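Local coordinates for protein suppressor of fused homolog (Drosophila melanogaster, PDB 6LPH) that probably binds and sequesters transcription factors of the Hedgehog pathway, the present chain being the N-terminal part of the protein in complex with a Fused peptide, at residues Leu18-Asp23 / Asp185-Thr190; Tyr58-Pro61 / Asn67-Pro70; Gly140-Gln145 / Asp154-Arg159. All blocks are in the same frame, centred on the assembly; numbering follows the deposited sequence.

Contact 1: Leu18-Asp23 / Asp185-Thr190; sequences LKAIID and DTPTGT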
ATOM      1  N   LEU A  18       1.526  17.231  -3.471  1.00 16.88           N
ATOM      2  CA  LEU A  18       2.390  16.252  -4.160  1.00 17.79           C
ATOM      3  C   LEU A  18       3.869  16.517  -3.783  1.00 16.14           C
ATOM      4  O   LEU A  18       4.579  15.608  -3.364  1.00 16.06           O
ATOM      5  CB  LEU A  18       2.177  16.367  -5.669  1.00 20.28           C
ATOM      6  CG  LEU A  18       2.343  15.203  -6.658  1.00 24.99           C
ATOM      7  CD1 LEU A  18       2.653  15.832  -8.002  1.00 25.20           C
ATOM      8  CD2 LEU A  18       3.385  14.184  -6.291  1.00 25.78           C
ATOM      9  N   LYS A  19       4.304  17.773  -3.870  1.00 17.32           N
ATOM     10  CA  LYS A  19       5.707  18.130  -3.566  1.00 17.05           C
ATOM     11  C   LYS A  19       6.133  17.742  -2.128  1.00 16.88           C
ATOM     12  O   LYS A  19       7.244  17.225  -1.923  1.00 17.71           O
ATOM     13  CB  LYS A  19       5.970  19.631  -3.834  1.00 21.27           C
ATOM     14  CG  LYS A  19       7.436  20.062  -3.625  1.00 21.04           C
ATOM     15  CD  LYS A  19       7.663  21.553  -3.848  1.00 28.73           C
ATOM     16  CE  LYS A  19       9.147  21.840  -4.058  1.00 34.12           C
ATOM     17  NZ  LYS A  19       9.973  21.289  -2.959  1.00 31.41           N
ATOM     18  N   ALA A  20       5.266  17.997  -1.138  1.00 17.57           N
ATOM     19  CA  ALA A  20       5.543  17.620   0.275  1.00 16.36           C
ATOM     20  C   ALA A  20       5.772  16.116   0.445  1.00 15.76           C
ATOM     21  O   ALA A  20       6.700  15.673   1.133  1.00 15.25           O
ATOM     22  CB  ALA A  20       4.401  18.053   1.170  1.00 17.02           C
ATOM     23  N   ILE A  21       4.917  15.329  -0.197  1.00 16.31           N
ATOM     24  CA  ILE A  21       5.039  13.882  -0.116  1.00 14.29           C
ATOM     25  C   ILE A  21       6.329  13.418  -0.801  1.00 13.78           C
ATOM     26  O   ILE A  21       7.080  12.641  -0.216  1.00 14.19           O
ATOM     27  CB  ILE A  21       3.789  13.167  -0.690  1.00 13.73           C
ATOM     28  CG1 ILE A  21       2.552  13.522   0.188  1.00 15.29           C
ATOM     29  CG2 ILE A  21       4.018  11.653  -0.735  1.00 12.51           C
ATOM     30  CD1 ILE A  21       1.213  13.143  -0.448  1.00 13.99           C
ATOM     31  N   ILE A  22       6.573  13.911  -2.019  1.00 14.04           N
ATOM     32  CA  ILE A  22       7.821  13.591  -2.773  1.00 15.34           C
ATOM     33  C   ILE A  22       9.064  13.966  -1.987  1.00 15.88           C
ATOM     34  O   ILE A  22      10.028  13.185  -1.921  1.00 14.83           O
ATOM     35  CB  ILE A  22       7.852  14.282  -4.167  1.00 20.15           C
ATOM     36  CG1 ILE A  22       6.745  13.733  -5.084  1.00 20.38           C
ATOM     37  CG2 ILE A  22       9.233  14.176  -4.832  1.00 23.49           C
ATOM     38  CD1 ILE A  22       6.806  12.260  -5.337  1.00 24.52           C
ATOM     39  N   ASP A  23       9.046  15.159  -1.376  1.00 15.42           N
ATOM     40  CA  ASP A  23      10.142  15.571  -0.511  1.00 17.17           C
ATOM     41  C   ASP A  23      10.361  14.640   0.684  1.00 15.27           C
ATOM     42  O   ASP A  23      11.496  14.233   0.960  1.00 16.64           O
ATOM     43  CB  ASP A  23       9.957  17.024  -0.060  1.00 17.88           C
ATOM     44  CG  ASP A  23      10.169  18.010  -1.200  1.00 23.18           C
ATOM     45  OD1 ASP A  23       9.827  19.201  -1.056  1.00 23.98           O
ATOM     46  OD2 ASP A  23      10.682  17.582  -2.263  1.00 26.55           O
ATOM     47  N   ASP A 185       2.959  16.892   8.114  1.00 19.09           N
ATOM     48  CA  ASP A 185       2.184  18.081   7.825  1.00 18.25           C
ATOM     49  C   ASP A 185       2.614  18.486   6.426  1.00 19.56           C
ATOM     50  O   ASP A 185       3.757  18.222   6.025  1.00 21.95           O
ATOM     51  CB  ASP A 185       2.538  19.202   8.809  1.00 20.82           C
ATOM     52  CG  ASP A 185       1.580  20.383   8.728  1.00 22.89           C
ATOM     53  OD1 ASP A 185       0.462  20.209   8.199  1.00 22.22           O
ATOM     54  OD2 ASP A 185       1.927  21.492   9.207  1.00 24.91           O
ATOM     55  N   THR A 186       1.704  19.094   5.669  1.00 17.38           N
ATOM     56  CA  THR A 186       2.038  19.578   4.330  1.00 17.60           C
ATOM     57  C   THR A 186       1.373  20.912   4.130  1.00 17.17           C
ATOM     58  O   THR A 186       0.516  21.280   4.931  1.00 19.06           O
ATOM     59  CB  THR A 186       1.557  18.609   3.203  1.00 16.42           C
ATOM     60  OG1 THR A 186       0.160  18.806   2.933  1.00 17.12           O
ATOM     61  CG2 THR A 186       1.822  17.126   3.556  1.00 17.42           C
ATOM     62  N   PRO A 187       1.778  21.662   3.077  1.00 17.03           N
ATOM     63  CA  PRO A 187       1.074  22.907   2.789  1.00 17.33           C
ATOM     64  C   PRO A 187      -0.436  22.729   2.677  1.00 17.04           C
ATOM     65  O   PRO A 187      -1.171  23.656   3.035  1.00 18.79           O
ATOM     66  CB  PRO A 187       1.667  23.340   1.452  1.00 17.72           C
ATOM     67  CG  PRO A 187       3.057  22.788   1.474  1.00 19.03           C
ATOM     68  CD  PRO A 187       3.004  21.525   2.273  1.00 16.77           C
ATOM     69  N   THR A 188      -0.908  21.566   2.200  1.00 16.43           N
ATOM     70  CA  THR A 188      -2.368  21.375   2.085  1.00 16.44           C
ATOM     71  C   THR A 188      -3.008  20.649   3.287  1.00 16.06           C
ATOM     72  O   THR A 188      -4.185  20.323   3.254  1.00 16.78           O
ATOM     73  CB  THR A 188      -2.801  20.692   0.763  1.00 17.34           C
ATOM     74  OG1 THR A 188      -2.176  19.408   0.662  1.00 18.90           O
ATOM     75  CG2 THR A 188      -2.433  21.557  -0.468  1.00 18.20           C
ATOM     76  N   GLY A 189      -2.257  20.406   4.354  1.00 15.34           N
ATOM     77  CA  GLY A 189      -2.854  19.733   5.496  1.00 15.68           C
ATOM     78  C   GLY A 189      -2.076  18.525   5.944  1.00 15.14           C
ATOM     79  O   GLY A 189      -1.006  18.248   5.413  1.00 15.06           O
ATOM     80  N   THR A 190      -2.612  17.804   6.920  1.00 15.33           N
ATOM     81  CA  THR A 190      -1.885  16.657   7.467  1.00 15.97           C
ATOM     82  C   THR A 190      -2.143  15.448   6.551  1.00 14.90           C
ATOM     83  O   THR A 190      -3.205  15.328   5.936  1.00 13.91           O
ATOM     84  CB  THR A 190      -2.326  16.304   8.900  1.00 16.61           C
ATOM     85  OG1 THR A 190      -3.738  16.061   8.907  1.00 20.17           O
ATOM     86  CG2 THR A 190      -2.000  17.473   9.918  1.00 18.80           C
TER

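Contact 2: Tyr58-Pro61 / Asn67-Pro70; sequences YNYP and NVPP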
ATOM      1  N   TYR A  58       9.114   1.401  -4.418  1.00 12.57           N
ATOM      2  CA  TYR A  58      10.509   1.415  -4.004  1.00 13.51           C
ATOM      3  C   TYR A  58      10.960   0.012  -3.625  1.00 13.28           C
ATOM      4  O   TYR A  58      10.153  -0.804  -3.204  1.00 11.86           O
ATOM      5  CB  TYR A  58      10.689   2.321  -2.770  1.00 12.99           C
ATOM      6  CG  TYR A  58      10.569   3.798  -3.040  1.00 13.23           C
ATOM      7  CD1 TYR A  58       9.332   4.469  -2.897  1.00 15.17           C
ATOM      8  CD2 TYR A  58      11.686   4.536  -3.439  1.00 13.91           C
ATOM      9  CE1 TYR A  58       9.220   5.831  -3.151  1.00 14.54           C
ATOM     10  CE2 TYR A  58      11.594   5.913  -3.660  1.00 14.00           C
ATOM     11  CZ  TYR A  58      10.373   6.554  -3.516  1.00 15.68           C
ATOM     12  OH  TYR A  58      10.295   7.907  -3.770  1.00 16.55           O
ATOM     13  N   ASN A  59      12.258  -0.242  -3.770  1.00 14.12           N
ATOM     14  CA  ASN A  59      12.876  -1.426  -3.192  1.00 14.73           C
ATOM     15  C   ASN A  59      13.373  -1.095  -1.815  1.00 14.67           C
ATOM     16  O   ASN A  59      14.046  -0.071  -1.631  1.00 19.57           O
ATOM     17  CB  ASN A  59      14.087  -1.885  -4.020  1.00 17.16           C
ATOM     18  CG  ASN A  59      14.710  -3.160  -3.466  1.00 19.14           C
ATOM     19  OD1 ASN A  59      14.085  -4.204  -3.492  1.00 27.26           O
ATOM     20  ND2 ASN A  59      15.925  -3.074  -2.950  1.00 20.46           N
ATOM     21  N   TYR A  60      13.061  -1.949  -0.846  1.00 12.59           N
ATOM     22  CA  TYR A  60      13.657  -1.812   0.483  1.00 14.70           C
ATOM     23  C   TYR A  60      14.525  -3.047   0.774  1.00 14.72           C
ATOM     24  O   TYR A  60      13.989  -4.149   0.886  1.00 13.99           O
ATOM     25  CB  TYR A  60      12.598  -1.610   1.593  1.00 14.02           C
ATOM     26  CG  TYR A  60      13.288  -1.234   2.887  1.00 15.15           C
ATOM     27  CD1 TYR A  60      13.515  -2.185   3.889  1.00 12.42           C
ATOM     28  CD2 TYR A  60      13.779   0.086   3.085  1.00 16.09           C
ATOM     29  CE1 TYR A  60      14.216  -1.829   5.071  1.00 15.44           C
ATOM     30  CE2 TYR A  60      14.475   0.434   4.242  1.00 17.09           C
ATOM     31  CZ  TYR A  60      14.692  -0.521   5.228  1.00 16.36           C
ATOM     32  OH  TYR A  60      15.382  -0.169   6.383  1.00 20.49           O
ATOM     33  N   PRO A  61      15.865  -2.870   0.902  1.00 14.25           N
ATOM     34  CA  PRO A  61      16.748  -4.021   1.088  1.00 13.29           C
ATOM     35  C   PRO A  61      16.501  -4.823   2.368  1.00 14.86           C
ATOM     36  O   PRO A  61      16.846  -6.014   2.421  1.00 16.15           O
ATOM     37  CB  PRO A  61      18.167  -3.379   1.118  1.00 14.06           C
ATOM     38  CG  PRO A  61      18.022  -2.094   0.363  1.00 14.58           C
ATOM     39  CD  PRO A  61      16.634  -1.611   0.763  1.00 14.21           C
ATOM     40  N   ASN A  67      14.093  -7.046  12.001  1.00 25.05           N
ATOM     41  CA  ASN A  67      13.351  -8.138  11.369  1.00 23.67           C
ATOM     42  C   ASN A  67      12.561  -7.629  10.181  1.00 20.53           C
ATOM     43  O   ASN A  67      11.382  -7.969  10.023  1.00 22.23           O
ATOM     44  CB  ASN A  67      12.360  -8.793  12.351  1.00 27.42           C
ATOM     45  CG  ASN A  67      13.026  -9.703  13.359  1.00 33.01           C
ATOM     46  OD1 ASN A  67      14.068 -10.300  13.103  1.00 34.73           O
ATOM     47  ND2 ASN A  67      12.398  -9.840  14.510  1.00 39.75           N
ATOM     48  N   VAL A  68      13.195  -6.804   9.351  1.00 15.21           N
ATOM     49  CA  VAL A  68      12.576  -6.351   8.112  1.00 13.74           C
ATOM     50  C   VAL A  68      13.202  -7.095   6.931  1.00 14.07           C
ATOM     51  O   VAL A  68      14.403  -6.956   6.679  1.00 12.80           O
ATOM     52  CB  VAL A  68      12.707  -4.832   7.927  1.00 13.87           C
ATOM     53  CG1 VAL A  68      11.893  -4.377   6.711  1.00 11.80           C
ATOM     54  CG2 VAL A  68      12.245  -4.110   9.193  1.00 14.88           C
ATOM     55  N   PRO A  69      12.400  -7.916   6.223  1.00 15.06           N
ATOM     56  CA  PRO A  69      12.929  -8.653   5.089  1.00 15.46           C
ATOM     57  C   PRO A  69      12.979  -7.713   3.867  1.00 14.30           C
ATOM     58  O   PRO A  69      12.370  -6.622   3.883  1.00 14.70           O
ATOM     59  CB  PRO A  69      11.847  -9.730   4.872  1.00 15.74           C
ATOM     60  CG  PRO A  69      10.576  -8.960   5.135  1.00 16.05           C
ATOM     61  CD  PRO A  69      10.934  -8.095   6.343  1.00 15.77           C
ATOM     62  N   PRO A  70      13.706  -8.114   2.820  1.00 15.78           N
ATOM     63  CA  PRO A  70      13.655  -7.318   1.588  1.00 14.34           C
ATOM     64  C   PRO A  70      12.248  -7.326   1.034  1.00 14.97           C
ATOM     65  O   PRO A  70      11.560  -8.369   1.085  1.00 17.03           O
ATOM     66  CB  PRO A  70      14.590  -8.050   0.618  1.00 16.47           C
ATOM     67  CG  PRO A  70      15.094  -9.254   1.334  1.00 19.07           C
ATOM     68  CD  PRO A  70      14.592  -9.298   2.732  1.00 16.82           C
TER

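Contact 3: Gly140-Gln145 / Asp154-Arg159; sequences GRYCFQ and DNIPWR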
ATOM      1  N   GLY A 140      -8.666   2.846  -2.598  1.00 12.39           N
ATOM      2  CA  GLY A 140      -8.968   4.248  -2.862  1.00 15.16           C
ATOM      3  C   GLY A 140     -10.414   4.504  -3.276  1.00 16.30           C
ATOM      4  O   GLY A 140     -11.055   5.408  -2.737  1.00 18.13           O
ATOM      5  N   ARG A 141     -10.941   3.710  -4.210  1.00 15.62           N
ATOM      6  CA  ARG A 141     -12.345   3.873  -4.649  1.00 18.22           C
ATOM      7  C   ARG A 141     -13.306   3.608  -3.510  1.00 19.32           C
ATOM      8  O   ARG A 141     -14.284   4.322  -3.339  1.00 22.96           O
ATOM      9  CB  ARG A 141     -12.708   2.939  -5.820  1.00 19.95           C
ATOM     10  CG  ARG A 141     -12.481   3.535  -7.198  1.00 22.84           C
ATOM     11  CD  ARG A 141     -12.969   2.602  -8.311  1.00 26.40           C
ATOM     12  NE  ARG A 141     -12.207   1.347  -8.319  1.00 26.71           N
ATOM     13  CZ  ARG A 141     -11.052   1.170  -8.958  1.00 23.17           C
ATOM     14  NH1 ARG A 141     -10.535   2.158  -9.669  1.00 28.58           N
ATOM     15  NH2 ARG A 141     -10.407   0.011  -8.890  1.00 24.55           N
ATOM     16  N   TYR A 142     -13.004   2.583  -2.720  1.00 17.63           N
ATOM     17  CA  TYR A 142     -13.837   2.195  -1.605  1.00 18.64           C
ATOM     18  C   TYR A 142     -13.948   3.403  -0.635  1.00 20.61           C
ATOM     19  O   TYR A 142     -15.057   3.813  -0.254  1.00 19.90           O
ATOM     20  CB  TYR A 142     -13.214   0.955  -0.936  1.00 18.11           C
ATOM     21  CG  TYR A 142     -13.829   0.591   0.389  1.00 21.44           C
ATOM     22  CD1 TYR A 142     -15.198   0.312   0.488  1.00 25.56           C
ATOM     23  CD2 TYR A 142     -13.056   0.519   1.542  1.00 26.15           C
ATOM     24  CE1 TYR A 142     -15.769  -0.040   1.701  1.00 29.04           C
ATOM     25  CE2 TYR A 142     -13.625   0.163   2.771  1.00 28.59           C
ATOM     26  CZ  TYR A 142     -14.977  -0.104   2.833  1.00 29.98           C
ATOM     27  OH  TYR A 142     -15.560  -0.449   4.026  1.00 44.02           O
ATOM     28  N   CYS A 143     -12.806   4.004  -0.301  1.00 18.24           N
ATOM     29  CA  CYS A 143     -12.797   5.183   0.580  1.00 21.80           C
ATOM     30  C   CYS A 143     -13.566   6.385   0.001  1.00 24.23           C
ATOM     31  O   CYS A 143     -14.343   7.031   0.726  1.00 26.27           O
ATOM     32  CB  CYS A 143     -11.357   5.584   0.941  1.00 18.66           C
ATOM     33  SG  CYS A 143     -10.568   4.347   1.983  1.00 21.60           S
ATOM     34  N   PHE A 144     -13.371   6.680  -1.290  1.00 21.63           N
ATOM     35  CA  PHE A 144     -14.098   7.793  -1.942  1.00 24.44           C
ATOM     36  C   PHE A 144     -15.599   7.531  -1.938  1.00 25.59           C
ATOM     37  O   PHE A 144     -16.404   8.410  -1.630  1.00 29.31           O
ATOM     38  CB  PHE A 144     -13.625   8.028  -3.393  1.00 22.40           C
ATOM     39  CG  PHE A 144     -12.396   8.904  -3.528  1.00 22.27           C
ATOM     40  CD1 PHE A 144     -11.420   8.936  -2.555  1.00 25.41           C
ATOM     41  CD2 PHE A 144     -12.207   9.684  -4.678  1.00 25.72           C
ATOM     42  CE1 PHE A 144     -10.282   9.740  -2.697  1.00 20.71           C
ATOM     43  CE2 PHE A 144     -11.072  10.475  -4.826  1.00 23.90           C
ATOM     44  CZ  PHE A 144     -10.106  10.512  -3.825  1.00 20.66           C
ATOM     45  N   GLN A 145     -15.979   6.307  -2.280  1.00 26.66           N
ATOM     46  CA  GLN A 145     -17.384   5.994  -2.457  1.00 30.19           C
ATOM     47  C   GLN A 145     -18.144   5.892  -1.151  1.00 32.83           C
ATOM     48  O   GLN A 145     -19.319   6.263  -1.097  1.00 38.34           O
ATOM     49  CB  GLN A 145     -17.548   4.750  -3.318  1.00 34.85           C
ATOM     50  CG  GLN A 145     -17.198   5.063  -4.774  1.00 44.36           C
ATOM     51  CD  GLN A 145     -16.983   3.840  -5.647  1.00 44.93           C
ATOM     52  OE1 GLN A 145     -17.053   2.698  -5.183  1.00 49.72           O
ATOM     53  NE2 GLN A 145     -16.709   4.079  -6.929  1.00 56.24           N
ATOM     54  N   ASP A 154      -7.760  -0.136  12.049  1.00 14.59           N
ATOM     55  CA  ASP A 154      -8.968  -0.484  11.289  1.00 16.22           C
ATOM     56  C   ASP A 154      -8.747  -1.800  10.558  1.00 14.82           C
ATOM     57  O   ASP A 154      -7.585  -2.238  10.337  1.00 14.00           O
ATOM     58  CB  ASP A 154      -9.352   0.591  10.242  1.00 17.18           C
ATOM     59  CG  ASP A 154     -10.024   1.816  10.854  1.00 21.66           C
ATOM     60  OD1 ASP A 154     -10.262   2.811  10.118  1.00 24.25           O
ATOM     61  OD2 ASP A 154     -10.305   1.804  12.067  1.00 26.83           O
ATOM     62  N   ASN A 155      -9.851  -2.426  10.182  1.00 14.13           N
ATOM     63  CA  ASN A 155      -9.770  -3.605   9.315  1.00 15.74           C
ATOM     64  C   ASN A 155     -10.602  -3.336   8.070  1.00 15.99           C
ATOM     65  O   ASN A 155     -11.542  -2.551   8.110  1.00 16.04           O
ATOM     66  CB  ASN A 155     -10.258  -4.875  10.057  1.00 16.47           C
ATOM     67  CG  ASN A 155     -11.734  -4.815  10.453  1.00 19.61           C
ATOM     68  OD1 ASN A 155     -12.098  -4.417  11.580  1.00 20.94           O
ATOM     69  ND2 ASN A 155     -12.592  -5.214   9.539  1.00 18.46           N
ATOM     70  N   ILE A 156     -10.274  -4.007   6.975  1.00 15.90           N
ATOM     71  CA  ILE A 156     -11.082  -3.911   5.785  1.00 14.27           C
ATOM     72  C   ILE A 156     -11.443  -5.346   5.380  1.00 14.91           C
ATOM     73  O   ILE A 156     -10.553  -6.110   4.965  1.00 14.70           O
ATOM     74  CB  ILE A 156     -10.361  -3.196   4.619  1.00 15.84           C
ATOM     75  CG1 ILE A 156      -9.827  -1.820   5.067  1.00 17.38           C
ATOM     76  CG2 ILE A 156     -11.312  -3.119   3.417  1.00 15.73           C
ATOM     77  CD1 ILE A 156      -8.909  -1.107   4.076  1.00 19.20           C
ATOM     78  N   PRO A 157     -12.732  -5.714   5.507  1.00 13.35           N
ATOM     79  CA  PRO A 157     -13.135  -7.084   5.158  1.00 14.70           C
ATOM     80  C   PRO A 157     -13.283  -7.200   3.646  1.00 15.41           C
ATOM     81  O   PRO A 157     -14.406  -7.254   3.120  1.00 15.08           O
ATOM     82  CB  PRO A 157     -14.474  -7.268   5.873  1.00 14.48           C
ATOM     83  CG  PRO A 157     -15.026  -5.894   6.058  1.00 13.51           C
ATOM     84  CD  PRO A 157     -13.855  -4.924   6.064  1.00 13.86           C
ATOM     85  N   TRP A 158     -12.122  -7.226   2.986  1.00 13.70           N
ATOM     86  CA  TRP A 158     -11.976  -7.269   1.526  1.00 14.93           C
ATOM     87  C   TRP A 158     -12.555  -8.510   0.912  1.00 15.80           C
ATOM     88  O   TRP A 158     -13.141  -8.475  -0.184  1.00 15.30           O
ATOM     89  CB  TRP A 158     -10.492  -7.190   1.195  1.00 14.53           C
ATOM     90  CG  TRP A 158     -10.199  -6.633  -0.173  1.00 13.94           C
ATOM     91  CD1 TRP A 158      -9.494  -7.248  -1.201  1.00 15.80           C
ATOM     92  CD2 TRP A 158     -10.562  -5.317  -0.696  1.00 15.81           C
ATOM     93  NE1 TRP A 158      -9.386  -6.422  -2.286  1.00 16.34           N
ATOM     94  CE2 TRP A 158     -10.018  -5.257  -2.066  1.00 16.63           C
ATOM     95  CE3 TRP A 158     -11.257  -4.211  -0.191  1.00 14.60           C
ATOM     96  CZ2 TRP A 158     -10.184  -4.135  -2.885  1.00 17.39           C
ATOM     97  CZ3 TRP A 158     -11.415  -3.085  -1.027  1.00 15.15           C
ATOM     98  CH2 TRP A 158     -10.889  -3.047  -2.332  1.00 15.20           C
ATOM     99  N   ARG A 159     -12.393  -9.622   1.620  1.00 14.38           N
ATOM    100  CA  ARG A 159     -12.939 -10.933   1.207  1.00 16.83           C
ATOM    101  C   ARG A 159     -12.500 -11.426  -0.167  1.00 17.75           C
ATOM    102  O   ARG A 159     -13.299 -12.012  -0.885  1.00 19.38           O
ATOM    103  CB  ARG A 159     -14.493 -10.969   1.282  1.00 16.97           C
ATOM    104  CG  ARG A 159     -15.064 -10.620   2.649  1.00 15.96           C
ATOM    105  CD  ARG A 159     -14.578 -11.583   3.715  1.00 14.42           C
ATOM    106  NE  ARG A 159     -15.285 -11.361   4.960  1.00 13.81           N
ATOM    107  CZ  ARG A 159     -15.020 -11.973   6.110  1.00 13.37           C
ATOM    108  NH1 ARG A 159     -14.006 -12.842   6.211  1.00 16.58           N
ATOM    109  NH2 ARG A 159     -15.740 -11.664   7.181  1.00 15.26           N
TER

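Contact 1: Leu18-Asp23 / Asp185-Thr190
Ala20 of helix 16-28 meets the end of a beta hairpin at Thr186 and Pro187, and the touch is entirely apolar. Its methyl group CB is the knuckle of the contact: it lies 3.5 Å from Thr186 CB and 3.6 Å from Thr186 CG2, while Pro187 CD closes in beside them at 3.9 Å from the same Ala20 CB. With so small a side chain on the helix, the two backbones come near, Ala20 CA standing 5.7 Å from Thr186 CA. No hydrogen bond crosses between the segments.

The polar work is done within the hairpin. Thr186 OG1 sits between its own backbone N and carbonyl carbon (chi1 81°), which turns the hydroxyl inward over the turn and sets CG2 toward the helix. From there OG1 donates to Gly189 O at 2.8 Å, the donor tilted 17° from the carbonyl plane, and receives a weak bond from Thr188 N. Gly189 N donates to Thr186 O, and Thr186 N gives a weak bond back to Gly189 O. Replacing Thr186 by an alanine would probably leave Gly189 O without its hydroxyl donor and open a gap beside the Ala20 methyl where CG2 now packs.

On the helix, a salt bridge joins Lys19 NZ to Asp23 OD1 at 2.8 Å, one turn apart, using the syn lone pair of the carboxylate oxygen. Leu18 and Ile22 pack on the bound peptide and also on Phe77, so the helix lies between the peptide and the sheet.

Thr186 to Gly189 form a type I beta turn, and Gly189, at phi 127°, has backbone angles that call for glycine. This is a beta hairpin linking the antiparallel strands 172-186 and 189-199, with an N-terminal helix packed against its turn.

Contact 2: Tyr58-Pro61 / Asn67-Pro70
The Tyr60 ring carries Pro61 CD on one face, 3.9 Å above its plane and offset toward the rim, while Val68 CG1 comes in obliquely from the other segment. That methyl lies 3.8 Å from Tyr60 CE1 and almost as near CD1, and the two side chains cross at about a right angle. CG of Tyr60 stands anti to the backbone N (chi1 -170°), which swings the ring out along the returning chain to reach Val68. Trp229 and His71 also meet this ring, their planes inclined to it by about 40°, and Trp229 touches Val68 as well.

The segments flank the connection between the antiparallel neighbours 54-60 and 71-77, a hairpin-like return in which Asn67 and Val68 both face Asp63 in a G1 beta bulge.

Beyond the rings the approach is made by backbone oxygens against proline carbons. Tyr60 O receives a CA-H...O contact from Pro70 CA at 3.3 Å, with an angle of 141° at the hydrogen. Pro61 O sits over one face of the Pro70 ring, nearest CB at 3.5 Å. Lacking an N-H, Pro70 cannot donate a backbone hydrogen bond here; the regular pairing starts with Tyr60 and His71.

Contact 3: Gly140-Gln145 / Asp154-Arg159
Tyr142 reaches out from helix 131-146 toward Ile156 and Trp158, its ring beside the first and its CB beside the second. Tyrosine and isoleucine pass each other in opposite directions and touch at one place, Tyr142 CE2 against Ile156 CG2, 4.1 Å, where the methyl comes obliquely to the phenol ring. The tyrosine has CG anti to the backbone N (chi1 169°), which carries the ring away from the helix and across to the strand; Ile156 answers with CG2, likewise anti to its own backbone N, while its longer branch CG1 lies beside that N.

Trp158 is met differently. Tyr142 CB stands at the edge of the indole, near the ring plane, 4.4 Å from Trp158 CZ3, and thus touches the rim of the six-membered ring. The contact is loose: the helix and strand backbones are well separated, Tyr142 CA lying 10.0 Å from Ile156 CA, and the side chains bridge that distance.

Both segments belong to the sheet-and-helix body of the N-terminal part of the protein. Strand 155-156 is an outermost strand of the mixed sheet, pairing with strand 172-186 through Ile156 and Leu173, and helix 131-146 packs beside it. After Ile156 the chain bends at Pro157, the centre of an inverse gamma turn, closed by a weak bond from Trp158 N to Ile156 O at 2.8 Å.

That bend brings the indole back to the helix, where it also lies on Leu135, Ala138 and Ile139 and makes a cation-pi contact with Lys160. Ile156, by contrast, is buried against Leu150 and Leu173. One helical residue before Tyr142, Arg141 directs NH1 to a salt bridge with Asp50.

From the N terminus, helix 16-28 opens contact 1, which closes only at residues 185-190 and so spans most of the chain. Inside that long loop lie the other two. Contact 2 closes a short one first, joining the end of strand 54-60 to the approach of strand 71-77; contact 3 follows in series, tying helix 131-146 to the edge strand 155-156. None cross. All three reach the same mixed sheet: contact 1 at the turn between strands 172-186 and 189-199, contact 3 at the neighbouring strand 155-156, and contact 2 on the opposite side of the chain's centre from contact 3, with their centres 26 Å apart.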